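Long-range contact in oligopeptide-binding protein oppA (Lactococcus lactis, PDB 3DRF), which captures oligopeptides in a large closing cavity and serves as the receptor of the OppABCDF ABC transporter, which imports them into the cell: residues Lys117-Thr122 and Glu192-Tyr197. Residues are numbered along the deposited sequence; the frame is centred on the assembly and turned at random.
Sequences KDYEFT and ETVAPY
K117 and F121, one turn apart on helix 116-127, both pack on the ring of Y197. CE of K117 sits over one face of that ring, 3.5 Å from its centroid, a CH-pi contact, and NZ above the same face adds a cation-pi interaction. The bend at chi2 (57°) folds the lysine chain over the tyrosine. The Y197 ring turns its edge, at CD1, toward the centre of one F121 face, an edge-to-face pair with planes at 70°. With an alanine here, K117 CE and the F121 face would probably lose their shared aromatic partner, opening a gap between helix and loop. D118 grips the extended chain twice: its backbone O accepts a nearly straight bond from A195 N (3.1 Å), and its OD1 takes Y197 N (3.0 Å) from above the carboxylate plane. Between these bonds P196 centres an inverse gamma turn and occupies the N-cap position of helix 197-200. The two bonds tie the loop after strand 170-174 to the flank of helix 116-127, where the next helix begins, within the family 5 solute-binding fold. T122 OG1 donates to T193 O (2.8 Å) and accepts from a water that also bonds T193 OG1. V194 CG1 lies at the edge of the Y119 ring, 4.0 Å from Y119 CB, and A195 CB packs against F121 CD1. Behind this shell, E120 OE1 (2.8 Å) and E124 hold K117 NZ in salt bridges. D118 OD2 accepts bonds from W108 NE1 and T115 N, which helps position the carboxylate, while Y119 OH bonds Y123 and L191 O.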
loop_
_atom_site.group_PDB
_atom_site.type_symbol
_atom_site.label_atom_id
_atom_site.label_comp_id
_atom_site.label_asym_id
_atom_site.label_seq_id
_atom_site.Cartn_x
_atom_site.Cartn_y
_atom_site.Cartn_z
ATOM N N LYS A 117 25.036 9.431 -1.188
ATOM C CA LYS A 117 24.939 8.261 -2.055
ATOM C C LYS A 117 23.897 7.200 -1.584
ATOM O O LYS A 117 23.255 6.596 -2.387
ATOM C CB LYS A 117 26.331 7.605 -2.183
ATOM C CG LYS A 117 26.372 6.262 -2.985
ATOM C CD LYS A 117 25.812 6.432 -4.438
ATOM C CE LYS A 117 25.918 5.046 -5.177
ATOM N NZ LYS A 117 25.329 5.226 -6.575
ATOM N N ASP A 118 23.747 7.034 -0.257
ATOM C CA ASP A 118 22.714 6.113 0.301
ATOM C C ASP A 118 21.291 6.521 -0.119
ATOM O O ASP A 118 20.462 5.722 -0.277
ATOM C CB ASP A 118 22.841 6.072 1.833
ATOM C CG ASP A 118 24.160 5.461 2.308
ATOM O OD1 ASP A 118 24.727 4.671 1.578
ATOM O OD2 ASP A 118 24.566 5.822 3.369
ATOM N N TYR A 119 21.077 7.831 -0.186
ATOM C CA TYR A 119 19.762 8.347 -0.651
ATOM C C TYR A 119 19.509 8.111 -2.164
ATOM O O TYR A 119 18.496 7.646 -2.545
ATOM C CB TYR A 119 19.674 9.838 -0.272
ATOM C CG TYR A 119 18.326 10.410 -0.692
ATOM C CD1 TYR A 119 17.108 9.954 -0.128
ATOM C CD2 TYR A 119 18.264 11.353 -1.694
ATOM C CE1 TYR A 119 15.874 10.477 -0.553
ATOM C CE2 TYR A 119 17.041 11.883 -2.125
ATOM C CZ TYR A 119 15.858 11.424 -1.561
ATOM O OH TYR A 119 14.641 11.952 -1.989
ATOM N N GLU A 120 20.492 8.470 -2.978
ATOM C CA GLU A 120 20.422 8.179 -4.416
ATOM C C GLU A 120 20.281 6.666 -4.659
ATOM O O GLU A 120 19.572 6.250 -5.544
ATOM C CB GLU A 120 21.702 8.759 -5.114
ATOM C CG GLU A 120 21.709 8.477 -6.633
ATOM C CD GLU A 120 22.268 7.089 -7.039
ATOM O OE1 GLU A 120 22.840 6.400 -6.239
ATOM O OE2 GLU A 120 22.084 6.800 -8.229
ATOM N N PHE A 121 20.945 5.855 -3.833
ATOM C CA PHE A 121 20.899 4.389 -4.076
ATOM C C PHE A 121 19.469 3.800 -3.942
ATOM O O PHE A 121 19.134 2.934 -4.685
ATOM C CB PHE A 121 21.924 3.643 -3.167
ATOM C CG PHE A 121 22.085 2.186 -3.533
ATOM C CD1 PHE A 121 21.940 1.212 -2.572
ATOM C CD2 PHE A 121 22.365 1.809 -4.832
ATOM C CE1 PHE A 121 22.091 -0.111 -2.889
ATOM C CE2 PHE A 121 22.528 0.427 -5.171
ATOM C CZ PHE A 121 22.360 -0.498 -4.183
ATOM N N THR A 122 18.653 4.364 -3.038
ATOM C CA THR A 122 17.203 4.005 -2.968
ATOM C C THR A 122 16.561 4.088 -4.402
ATOM O O THR A 122 15.847 3.221 -4.819
ATOM C CB THR A 122 16.505 5.007 -2.074
ATOM O OG1 THR A 122 17.040 4.819 -0.723
ATOM C CG2 THR A 122 14.976 4.758 -2.083
ATOM N N GLU A 192 11.829 8.856 0.180
ATOM C CA GLU A 192 12.005 9.301 1.572
ATOM C C GLU A 192 12.783 8.343 2.421
ATOM O O GLU A 192 12.744 8.445 3.607
ATOM C CB GLU A 192 10.608 9.565 2.226
ATOM C CG GLU A 192 9.693 10.525 1.409
ATOM C CD GLU A 192 8.371 10.817 2.087
ATOM O OE1 GLU A 192 8.291 10.873 3.308
ATOM O OE2 GLU A 192 7.443 11.014 1.357
ATOM N N THR A 193 13.485 7.401 1.795
ATOM C CA THR A 193 14.298 6.408 2.523
ATOM C C THR A 193 15.721 6.373 1.969
ATOM O O THR A 193 15.961 6.823 0.904
ATOM C CB THR A 193 13.659 4.983 2.410
ATOM O OG1 THR A 193 13.616 4.586 1.028
ATOM C CG2 THR A 193 12.211 4.970 2.965
ATOM N N VAL A 194 16.610 5.811 2.780
ATOM C CA VAL A 194 18.008 5.507 2.406
ATOM C C VAL A 194 18.259 3.988 2.400
ATOM O O VAL A 194 17.608 3.248 3.025
ATOM C CB VAL A 194 19.018 6.195 3.406
ATOM C CG1 VAL A 194 19.130 7.691 3.106
ATOM C CG2 VAL A 194 18.637 5.966 4.887
ATOM N N ALA A 195 19.231 3.611 1.605
ATOM C CA ALA A 195 19.714 2.213 1.508
ATOM C C ALA A 195 21.213 2.224 1.719
ATOM O O ALA A 195 21.876 3.125 1.226
ATOM C CB ALA A 195 19.358 1.628 0.112
ATOM N N PRO A 196 21.726 1.238 2.436
ATOM C CA PRO A 196 23.148 1.269 2.834
ATOM C C PRO A 196 24.084 0.785 1.692
ATOM O O PRO A 196 24.483 -0.377 1.649
ATOM C CB PRO A 196 23.162 0.360 4.068
ATOM C CG PRO A 196 22.015 -0.666 3.783
ATOM C CD PRO A 196 20.951 0.196 3.130
ATOM N N TYR A 197 24.430 1.733 0.827
ATOM C CA TYR A 197 25.196 1.407 -0.385
ATOM C C TYR A 197 26.554 0.720 -0.108
ATOM O O TYR A 197 26.844 -0.238 -0.710
ATOM C CB TYR A 197 25.363 2.658 -1.255
ATOM C CG TYR A 197 26.281 2.414 -2.437
ATOM C CD1 TYR A 197 25.860 1.681 -3.525
ATOM C CD2 TYR A 197 27.584 2.886 -2.423
ATOM C CE1 TYR A 197 26.728 1.457 -4.596
ATOM C CE2 TYR A 197 28.446 2.677 -3.501
ATOM C CZ TYR A 197 27.992 1.948 -4.547
ATOM O OH TYR A 197 28.807 1.693 -5.651
HETATM O O HOH W 1 15.562 2.690 0.488
#